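Local atomic coordinates of dTDP-4-dehydrorhamnose 3-epimerase (Streptomyces niveus, PDB entry 2C0Z), a protein that epimerises a dTDP-4-keto-6-deoxy sugar at C3, working together with NovU on the route to the sugar of the aminocoumarin antibiotic novobiocin. Residues 17-27 and 115-126; 89-97 and 161-169. All coordinates share one frame; numbering follows the deposited sequence. Where two conformers were deposited one is given.

Contact 1 (17-27 and 115-126); sequences IEGVWEITPEQ and VSRRAVYLSEGI. With EDO (1,2-ethanediol), chain E; EDO (1,2-ethanediol), chain C; EDO (1,2-ethanediol), chain D.
R118 folds its side chain over T24 and E22, so that the hydroxyl OG1 of T24 lies above one face of the guanidinium while E22 comes in at its edge. The bend at chi2 (-91°) brings the guanidinium alongside T24, which points the same way, and close enough for NH1 to reach E22. From R118 NH1 a hydrogen bond and salt bridge of 3.2 Å runs to OE2 of E22; the bond lies close to the guanidinium plane, yet it reaches the carboxylate from above rather than in its plane. T24 OG1 is near NE, but the angle is too poor for a bond; NE and NH2 instead grip the two hydroxyls of an ethanediol, probably from the crystallisation liquor, whose O1 also donates to S116 O.

Beneath these side chains the two strands pair antiparallel. W21 and Y121 exchange backbone bonds in both directions, as do I23 and A119, where I23 N meets A119 O at 2.8 Å. On one side of the sheet V20 CG1 packs on V120 CG1 at 3.9 Å, and on the other I23 CD1 rests against Y121 CB. CD1 of W21 approaches the edge of the Y121 ring, whose CD2 is 4.1 Å away, and Y121 also stacks edge-to-face with F44. Where the strands end, a weak bond runs from S123 N to G19 O. At the other end one water bridges Q27 OE1, V115 O and R117 NE, while Q27 NE2 bonds to R6 O.

Strand 119-122 also pairs with strand 81-87, placing this antiparallel pair inside the larger cupin sheet. The chemistry implies a register fixed by backbone bonds, apolar packing on both faces, and a charged E22-R118 contact added toward the T24 end.

Contact 2 (89-97 and 161-169); sequences AVFDVVVDL and ELAIDWPTG
F91 packs against P167 at one end of an interface that is almost wholly apolar, with no hydrogen bond between strand 89-96 and the irregular segment 161-169. With CG anti to the backbone N (chi1 -177°), the phenyl group leans obliquely across the proline, and its CD2 comes 3.6 Å from P167 CD. The edge of the same ring receives W166 CE3, the two aromatic side chains crossing at about a right angle, while the carbonyl oxygen of D165 lies 3.7 Å from F91 CE2.

Aliphatic-to-aromatic packing comes next along the strand. V93 CG2 sits 3.7 Å from W166 CZ3, approaching the indole obliquely. Within its own segment I164 lays CG2 over the centre of one face of that indole, 3.5 Å above the plane, and a hydrogen bond from W166 NE1 to P157 O holds the ring's polar edge.

Purely aliphatic contacts complete the row. V93 and I164 reach toward each other tip to tip, CG1 to CD1 at 4.0 Å. V95 and L162 meet in the same manner, with V95 CG1 3.6 Å from L162 CD2. F91, V93 and V95 thus present one face of the strand to the covering segment, which runs in nearly the opposite direction.

On the strand's other face D92 OD1 bonds to H128, a substrate-binding residue by similarity. The arrangement is that of a loop lidding one face of a cupin sheet: residues between strand 152-154 and helix 175-178 return across strand 89-96 and close its apolar side, as part of an RmlC-like jelly-roll subunit.

Both contacts are partly buried and stand about 15 Å apart, centre to centre, on the two sheets of the cupin fold. Contact 1 joins neighbouring strands within the larger sheet, so main-chain hydrogen bonds dominate, and polar side chains add to them, chiefly toward the R118 end. Contact 2 sets a loop against a face of the five-stranded sheet and relies on side-chain packing, without a hydrogen bond between the segments; it is buried around V93, V95, L162 and W166 and more open at D165 and P167. The two meet directly: CG2 of I126, from contact 1, packs 3.9 Å from CB of V94 in contact 2. Strand 89-96 therefore receives residues 161-169 on one face and contact 1 on the other.

Contact 1 (17-27 and 115-126)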
loop_
_atom_site.group_PDB
_atom_site.type_symbol
_atom_site.label_atom_id
_atom_site.label_comp_id
_atom_site.label_asym_id
_atom_site.label_seq_id
_atom_site.Cartn_x
_atom_site.Cartn_y
_atom_site.Cartn_z
ATOM N N ILE A 17 3.354 19.221 -14.068
ATOM C CA ILE A 17 4.552 18.606 -14.586
ATOM C C ILE A 17 4.143 17.380 -15.378
ATOM O O ILE A 17 3.447 16.501 -14.851
ATOM C CB ILE A 17 5.459 18.192 -13.439
ATOM C CG1 ILE A 17 5.960 19.439 -12.702
ATOM C CG2 ILE A 17 6.598 17.327 -13.963
ATOM C CD1 ILE A 17 6.719 19.125 -11.440
ATOM N N GLU A 18 4.536 17.323 -16.638
ATOM C CA GLU A 18 4.196 16.215 -17.518
ATOM C C GLU A 18 4.722 14.921 -16.932
ATOM O O GLU A 18 5.876 14.829 -16.547
ATOM C CB GLU A 18 4.801 16.433 -18.903
ATOM C CG GLU A 18 4.625 15.289 -19.884
ATOM C CD GLU A 18 5.447 15.467 -21.155
ATOM O OE1 GLU A 18 6.385 16.304 -21.209
ATOM O OE2 GLU A 18 5.140 14.754 -22.125
ATOM N N GLY A 19 3.867 13.915 -16.871
ATOM C CA GLY A 19 4.234 12.649 -16.277
ATOM C C GLY A 19 3.844 12.488 -14.824
ATOM O O GLY A 19 4.092 11.420 -14.217
ATOM N N VAL A 20 3.212 13.505 -14.256
ATOM C CA VAL A 20 2.785 13.490 -12.852
ATOM C C VAL A 20 1.273 13.637 -12.801
ATOM O O VAL A 20 0.717 14.509 -13.460
ATOM C CB VAL A 20 3.436 14.582 -11.967
ATOM C CG1 VAL A 20 2.952 14.455 -10.528
ATOM C CG2 VAL A 20 4.934 14.475 -12.026
ATOM N N TRP A 21 0.622 12.751 -12.055
ATOM C CA TRP A 21 -0.855 12.716 -11.921
ATOM C C TRP A 21 -1.240 12.651 -10.461
ATOM O O TRP A 21 -0.532 12.061 -9.636
ATOM C CB TRP A 21 -1.443 11.469 -12.582
ATOM C CG TRP A 21 -1.290 11.373 -14.072
ATOM C CD1 TRP A 21 -0.143 11.145 -14.776
ATOM C CD2 TRP A 21 -2.334 11.514 -15.053
ATOM N NE1 TRP A 21 -0.411 11.108 -16.126
ATOM C CE2 TRP A 21 -1.741 11.350 -16.323
ATOM C CE3 TRP A 21 -3.699 11.760 -14.990
ATOM C CZ2 TRP A 21 -2.462 11.419 -17.512
ATOM C CZ3 TRP A 21 -4.435 11.827 -16.192
ATOM C CH2 TRP A 21 -3.809 11.665 -17.426
ATOM N N GLU A 22 -2.403 13.230 -10.169
ATOM C CA GLU A 22 -3.049 13.127 -8.854
ATOM C C GLU A 22 -4.238 12.180 -8.997
ATOM O O GLU A 22 -5.058 12.343 -9.894
ATOM C CB GLU A 22 -3.488 14.477 -8.303
ATOM C CG GLU A 22 -4.167 14.346 -6.952
ATOM C CD GLU A 22 -4.453 15.677 -6.279
ATOM O OE1 GLU A 22 -4.221 16.743 -6.861
ATOM O OE2 GLU A 22 -4.923 15.645 -5.131
ATOM N N ILE A 23 -4.294 11.180 -8.133
ATOM C CA ILE A 23 -5.393 10.231 -8.093
ATOM C C ILE A 23 -6.268 10.492 -6.878
ATOM O O ILE A 23 -5.797 10.528 -5.747
ATOM C CB ILE A 23 -4.842 8.804 -8.070
ATOM C CG1 ILE A 23 -3.952 8.538 -9.327
ATOM C CG2 ILE A 23 -6.001 7.827 -8.045
ATOM C CD1 ILE A 23 -2.460 8.789 -9.105
ATOM N N THR A 24 -7.558 10.700 -7.140
ATOM C CA THR A 24 -8.590 10.755 -6.133
ATOM C C THR A 24 -9.130 9.328 -5.998
ATOM O O THR A 24 -9.464 8.700 -7.004
ATOM C CB THR A 24 -9.698 11.698 -6.613
ATOM O OG1 THR A 24 -9.159 13.024 -6.773
ATOM C CG2 THR A 24 -10.819 11.783 -5.630
ATOM N N PRO A 25 -9.205 8.780 -4.796
ATOM C CA PRO A 25 -9.658 7.395 -4.648
ATOM C C PRO A 25 -11.171 7.256 -4.847
ATOM O O PRO A 25 -11.898 8.249 -4.797
ATOM C CB PRO A 25 -9.289 7.066 -3.202
ATOM C CG PRO A 25 -9.436 8.385 -2.501
ATOM C CD PRO A 25 -8.894 9.381 -3.490
ATOM N N GLU A 26 -11.619 6.030 -5.071
ATOM C CA GLU A 26 -13.029 5.690 -4.892
ATOM C C GLU A 26 -13.193 5.381 -3.404
ATOM O O GLU A 26 -12.597 4.458 -2.895
ATOM C CB GLU A 26 -13.442 4.481 -5.730
ATOM C CG GLU A 26 -14.943 4.206 -5.595
ATOM C CD GLU A 26 -15.425 2.951 -6.288
ATOM O OE1 GLU A 26 -14.612 2.255 -6.922
ATOM O OE2 GLU A 26 -16.665 2.669 -6.209
ATOM N N GLN A 27 -13.968 6.193 -2.701
ATOM C CA GLN A 27 -14.058 6.110 -1.239
ATOM C C GLN A 27 -15.516 6.153 -0.777
ATOM O O GLN A 27 -16.319 6.922 -1.312
ATOM C CB GLN A 27 -13.304 7.310 -0.642
ATOM C CG GLN A 27 -13.347 7.418 0.905
ATOM C CD GLN A 27 -12.271 8.340 1.460
ATOM O OE1 GLN A 27 -11.253 7.862 1.958
ATOM N NE2 GLN A 27 -12.482 9.642 1.377
ATOM N N VAL A 115 -7.387 11.848 5.231
ATOM C CA VAL A 115 -8.751 12.304 5.106
ATOM C C VAL A 115 -9.217 12.181 3.661
ATOM O O VAL A 115 -10.136 11.436 3.354
ATOM C CB VAL A 115 -8.891 13.766 5.598
ATOM C CG1 VAL A 115 -10.318 14.258 5.404
ATOM C CG2 VAL A 115 -8.521 13.828 7.061
ATOM N N SER A 116 -8.600 12.950 2.769
ATOM C CA SER A 116 -8.867 12.825 1.338
ATOM C C SER A 116 -8.200 11.636 0.676
ATOM O O SER A 116 -8.682 11.122 -0.355
ATOM C CB SER A 116 -8.569 14.144 0.608
ATOM O OG SER A 116 -7.249 14.596 0.763
ATOM N N ARG A 117 -7.086 11.208 1.240
ATOM C CA ARG A 117 -6.463 9.970 0.799
ATOM C C ARG A 117 -6.145 9.907 -0.705
ATOM O O ARG A 117 -6.282 8.854 -1.370
ATOM C CB ARG A 117 -7.306 8.782 1.242
ATOM C CG ARG A 117 -7.383 8.649 2.753
ATOM C CD ARG A 117 -7.959 7.312 3.215
ATOM N NE ARG A 117 -8.100 7.187 4.678
ATOM C CZ ARG A 117 -7.169 6.730 5.497
ATOM N NH1 ARG A 117 -6.006 6.280 5.049
ATOM N NH2 ARG A 117 -7.428 6.690 6.800
ATOM N N ARG A 118 -5.681 11.047 -1.224
ATOM C CA ARG A 118 -5.198 11.144 -2.591
ATOM C C ARG A 118 -3.861 10.399 -2.730
ATOM O O ARG A 118 -3.180 10.086 -1.738
ATOM C CB ARG A 118 -5.066 12.600 -3.026
ATOM C CG ARG A 118 -6.316 13.423 -2.754
ATOM C CD ARG A 118 -7.216 13.420 -3.868
ATOM N NE ARG A 118 -8.528 14.046 -3.646
ATOM C CZ ARG A 118 -8.905 15.190 -4.175
ATOM N NH1 ARG A 118 -8.075 15.910 -4.929
ATOM N NH2 ARG A 118 -10.123 15.636 -3.933
ATOM N N ALA A 119 -3.516 10.114 -3.970
ATOM C CA ALA A 119 -2.241 9.525 -4.330
ATOM C C ALA A 119 -1.626 10.384 -5.442
ATOM O O ALA A 119 -2.344 11.056 -6.184
ATOM C CB ALA A 119 -2.406 8.088 -4.773
ATOM N N VAL A 120 -0.302 10.335 -5.540
ATOM C CA VAL A 120 0.411 10.962 -6.619
ATOM C C VAL A 120 1.231 9.919 -7.335
ATOM O O VAL A 120 1.925 9.132 -6.697
ATOM C CB VAL A 120 1.298 12.126 -6.124
ATOM C CG1 VAL A 120 2.223 12.619 -7.203
ATOM C CG2 VAL A 120 0.466 13.280 -5.635
ATOM N N TYR A 121 1.135 9.909 -8.670
ATOM C CA TYR A 121 1.972 9.094 -9.524
ATOM C C TYR A 121 3.001 10.003 -10.173
ATOM O O TYR A 121 2.668 11.044 -10.731
ATOM C CB TYR A 121 1.159 8.388 -10.593
ATOM C CG TYR A 121 2.018 7.744 -11.649
ATOM C CD1 TYR A 121 2.724 6.580 -11.364
ATOM C CD2 TYR A 121 2.145 8.292 -12.918
ATOM C CE1 TYR A 121 3.534 5.981 -12.308
ATOM C CE2 TYR A 121 2.964 7.687 -13.862
ATOM C CZ TYR A 121 3.653 6.538 -13.536
ATOM O OH TYR A 121 4.460 5.895 -14.483
ATOM N N LEU A 122 4.247 9.601 -10.082
ATOM C CA LEU A 122 5.336 10.321 -10.740
ATOM C C LEU A 122 6.161 9.404 -11.599
ATOM O O LEU A 122 6.531 8.310 -11.192
ATOM C CB LEU A 122 6.212 11.071 -9.753
ATOM C CG LEU A 122 6.767 10.335 -8.562
ATOM C CD1 LEU A 122 8.113 10.888 -8.163
ATOM C CD2 LEU A 122 5.809 10.428 -7.379
ATOM N N SER A 123 6.391 9.855 -12.819
ATOM C CA SER A 123 7.109 9.097 -13.817
ATOM C C SER A 123 8.631 9.183 -13.628
ATOM O O SER A 123 9.145 9.851 -12.736
ATOM C CB SER A 123 6.783 9.676 -15.215
ATOM O OG SER A 123 5.420 9.562 -15.553
ATOM N N GLU A 124 9.353 8.509 -14.512
ATOM C CA GLU A 124 10.800 8.483 -14.465
ATOM C C GLU A 124 11.395 9.884 -14.617
ATOM O O GLU A 124 10.873 10.749 -15.336
ATOM C CB GLU A 124 11.340 7.560 -15.564
ATOM C CG GLU A 124 10.860 6.123 -15.511
ATOM C CD GLU A 124 9.441 5.826 -16.042
ATOM O OE1 GLU A 124 8.640 6.722 -16.465
ATOM O OE2 GLU A 124 9.098 4.614 -16.003
ATOM N N GLY A 125 12.466 10.113 -13.885
ATOM C CA GLY A 125 13.188 11.380 -13.939
ATOM C C GLY A 125 12.645 12.467 -13.024
ATOM O O GLY A 125 13.202 13.564 -12.973
ATOM N N ILE A 126 11.533 12.181 -12.342
ATOM C CA ILE A 126 10.891 13.106 -11.417
ATOM C C ILE A 126 11.410 12.864 -10.038
ATOM O O ILE A 126 11.545 11.719 -9.588
ATOM C CB ILE A 126 9.341 12.970 -11.458
ATOM C CG1 ILE A 126 8.820 13.180 -12.881
ATOM C CG2 ILE A 126 8.683 13.923 -10.486
ATOM C CD1 ILE A 126 9.158 14.522 -13.433
HETATM C C1 EDO E . 0.089 14.165 -18.367
HETATM O O1 EDO E . 1.433 14.150 -18.800
HETATM C C2 EDO E . 0.203 13.944 -16.867
HETATM O O2 EDO E . 0.942 14.960 -16.231
HETATM C C1 EDO C . -11.511 11.754 -1.809
HETATM O O1 EDO C . -10.234 12.281 -2.098
HETATM C C2 EDO C . -12.425 12.909 -1.481
HETATM O O2 EDO C . -12.312 13.913 -2.482
HETATM C C1 EDO D . -10.991 8.583 8.001
HETATM O O1 EDO D . -10.190 7.690 7.217
HETATM C C2 EDO D . -10.434 10.007 8.092
HETATM O O2 EDO D . -9.152 9.979 8.715
HETATM O O HOH W 1 -10.518 8.759 4.514
#

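Contact 2 (89-97 and 161-169)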
loop_
_atom_site.group_PDB
_atom_site.type_symbol
_atom_site.label_atom_id
_atom_site.label_comp_id
_atom_site.label_asym_id
_atom_site.label_seq_id
_atom_site.Cartn_x
_atom_site.Cartn_y
_atom_site.Cartn_z
ATOM N N ALA A 89 -0.671 13.379 7.843
ATOM C CA ALA A 89 -0.690 14.310 6.734
ATOM C C ALA A 89 0.722 14.713 6.356
ATOM O O ALA A 89 1.571 14.934 7.218
ATOM C CB ALA A 89 -1.517 15.576 7.083
ATOM N N VAL A 90 0.959 14.830 5.059
ATOM C CA VAL A 90 2.253 15.306 4.554
ATOM C C VAL A 90 2.037 16.339 3.471
ATOM O O VAL A 90 1.001 16.361 2.800
ATOM C CB VAL A 90 3.211 14.222 3.998
ATOM C CG1 VAL A 90 3.395 13.071 4.994
ATOM C CG2 VAL A 90 2.817 13.751 2.600
ATOM N N PHE A 91 3.013 17.237 3.351
ATOM C CA PHE A 91 3.124 18.085 2.195
ATOM C C PHE A 91 4.058 17.350 1.241
ATOM O O PHE A 91 5.265 17.241 1.498
ATOM C CB PHE A 91 3.686 19.438 2.620
ATOM C CG PHE A 91 3.778 20.450 1.504
ATOM C CD1 PHE A 91 2.623 20.976 0.947
ATOM C CD2 PHE A 91 5.023 20.881 1.027
ATOM C CE1 PHE A 91 2.692 21.952 -0.076
ATOM C CE2 PHE A 91 5.106 21.878 0.040
ATOM C CZ PHE A 91 3.935 22.389 -0.519
ATOM N N ASP A 92 3.505 16.836 0.155
ATOM C CA ASP A 92 4.247 16.014 -0.795
ATOM C C ASP A 92 4.688 16.855 -1.978
ATOM O O ASP A 92 3.902 17.611 -2.546
ATOM C CB ASP A 92 3.340 14.886 -1.290
ATOM C CG ASP A 92 4.093 13.881 -2.089
ATOM O OD1 ASP A 92 4.728 13.018 -1.430
ATOM O OD2 ASP A 92 4.165 13.939 -3.342
ATOM N N VAL A 93 5.938 16.716 -2.372
ATOM C CA VAL A 93 6.517 17.566 -3.434
ATOM C C VAL A 93 7.127 16.736 -4.530
ATOM O O VAL A 93 7.926 15.803 -4.287
ATOM C CB VAL A 93 7.562 18.530 -2.837
ATOM C CG1 VAL A 93 8.284 19.357 -3.898
ATOM C CG2 VAL A 93 6.895 19.443 -1.853
ATOM N N VAL A 94 6.755 17.073 -5.753
ATOM C CA VAL A 94 7.400 16.521 -6.937
ATOM C C VAL A 94 8.228 17.624 -7.592
ATOM O O VAL A 94 7.855 18.815 -7.588
ATOM C CB VAL A 94 6.405 15.902 -7.945
ATOM C CG1 VAL A 94 5.740 14.654 -7.366
ATOM C CG2 VAL A 94 5.336 16.895 -8.345
ATOM N N VAL A 95 9.359 17.223 -8.150
ATOM C CA VAL A 95 10.317 18.176 -8.733
ATOM C C VAL A 95 10.716 17.662 -10.091
ATOM O O VAL A 95 11.124 16.509 -10.221
ATOM C CB VAL A 95 11.556 18.303 -7.869
ATOM C CG1 VAL A 95 12.548 19.333 -8.501
ATOM C CG2 VAL A 95 11.145 18.677 -6.441
ATOM N N ASP A 96 10.565 18.487 -11.120
ATOM C CA ASP A 96 10.998 18.069 -12.442
ATOM C C ASP A 96 12.485 18.229 -12.591
ATOM O O ASP A 96 12.958 19.347 -12.722
ATOM C CB ASP A 96 10.268 18.869 -13.509
ATOM C CG ASP A 96 10.376 18.265 -14.882
ATOM O OD1 ASP A 96 11.276 17.418 -15.131
ATOM O OD2 ASP A 96 9.567 18.594 -15.778
ATOM N N LEU A 97 13.216 17.106 -12.604
ATOM C CA LEU A 97 14.682 17.108 -12.678
ATOM C C LEU A 97 15.177 16.819 -14.096
ATOM O O LEU A 97 16.377 16.615 -14.301
ATOM C CB LEU A 97 15.237 16.078 -11.688
ATOM C CG LEU A 97 14.944 16.385 -10.215
ATOM C CD1 LEU A 97 15.440 15.212 -9.369
ATOM C CD2 LEU A 97 15.579 17.685 -9.779
ATOM N N GLU A 161 17.192 27.407 -6.232
ATOM C CA GLU A 161 16.411 27.500 -7.469
ATOM C C GLU A 161 15.000 26.980 -7.225
ATOM O O GLU A 161 14.027 27.556 -7.719
ATOM C CB GLU A 161 17.054 26.713 -8.624
ATOM C CG GLU A 161 18.313 27.293 -9.220
ATOM C CD GLU A 161 18.823 26.452 -10.362
ATOM O OE1 GLU A 161 19.523 25.452 -10.105
ATOM O OE2 GLU A 161 18.539 26.790 -11.534
ATOM N N LEU A 162 14.878 25.872 -6.488
ATOM C CA LEU A 162 13.565 25.323 -6.176
ATOM C C LEU A 162 12.853 26.177 -5.134
ATOM O O LEU A 162 11.679 26.484 -5.289
ATOM C CB LEU A 162 13.705 23.865 -5.689
ATOM C CG LEU A 162 14.427 22.904 -6.639
ATOM C CD1 LEU A 162 14.579 21.543 -5.995
ATOM C CD2 LEU A 162 13.705 22.749 -7.984
ATOM N N ALA A 163 13.564 26.532 -4.062
ATOM C CA ALA A 163 13.027 27.367 -3.009
ATOM C C ALA A 163 11.663 26.858 -2.523
ATOM O O ALA A 163 10.678 27.582 -2.478
ATOM C CB ALA A 163 12.952 28.833 -3.462
ATOM N N ILE A 164 11.626 25.563 -2.210
ATOM C CA ILE A 164 10.391 24.910 -1.843
ATOM C C ILE A 164 9.858 25.484 -0.522
ATOM O O ILE A 164 10.607 25.660 0.435
ATOM C CB ILE A 164 10.610 23.410 -1.751
ATOM C CG1 ILE A 164 10.967 22.854 -3.139
ATOM C CG2 ILE A 164 9.341 22.738 -1.178
ATOM C CD1 ILE A 164 11.643 21.471 -3.160
ATOM N N ASP A 165 8.558 25.740 -0.486
ATOM C CA ASP A 165 7.896 26.310 0.690
ATOM C C ASP A 165 7.472 25.201 1.669
ATOM O O ASP A 165 6.289 24.933 1.834
ATOM C CB ASP A 165 6.651 27.123 0.244
ATOM C CG ASP A 165 6.977 28.250 -0.769
ATOM O OD1 ASP A 165 7.820 29.139 -0.451
ATOM O OD2 ASP A 165 6.429 28.324 -1.904
ATOM N N TRP A 166 8.452 24.561 2.294
ATOM C CA TRP A 166 8.193 23.513 3.289
ATOM C C TRP A 166 7.429 24.103 4.459
ATOM O O TRP A 166 7.853 25.132 4.991
ATOM C CB TRP A 166 9.513 22.935 3.795
ATOM C CG TRP A 166 10.348 22.288 2.741
ATOM C CD1 TRP A 166 11.561 22.713 2.303
ATOM C CD2 TRP A 166 10.052 21.085 1.988
ATOM N NE1 TRP A 166 12.040 21.879 1.318
ATOM C CE2 TRP A 166 11.147 20.861 1.113
ATOM C CE3 TRP A 166 8.987 20.180 1.965
ATOM C CZ2 TRP A 166 11.199 19.771 0.222
ATOM C CZ3 TRP A 166 9.053 19.080 1.083
ATOM C CH2 TRP A 166 10.137 18.912 0.207
ATOM N N PRO A 167 6.339 23.467 4.867
ATOM C CA PRO A 167 5.507 23.988 5.972
ATOM C C PRO A 167 6.091 23.635 7.336
ATOM O O PRO A 167 5.461 22.924 8.132
ATOM C CB PRO A 167 4.164 23.294 5.736
ATOM C CG PRO A 167 4.536 21.964 5.182
ATOM C CD PRO A 167 5.746 22.246 4.284
ATOM N N THR A 168 7.319 24.072 7.567
ATOM C CA THR A 168 7.967 24.005 8.868
ATOM C C THR A 168 9.042 25.071 8.895
ATOM O O THR A 168 9.643 25.398 7.859
ATOM C CB THR A 168 8.559 22.608 9.150
ATOM O OG1 THR A 168 9.291 22.620 10.387
ATOM C CG2 THR A 168 9.593 22.196 8.111
ATOM N N GLY A 169 9.246 25.635 10.081
ATOM C CA GLY A 169 10.283 26.626 10.289
ATOM C C GLY A 169 11.628 25.958 10.487
ATOM O O GLY A 169 12.656 26.516 10.131
#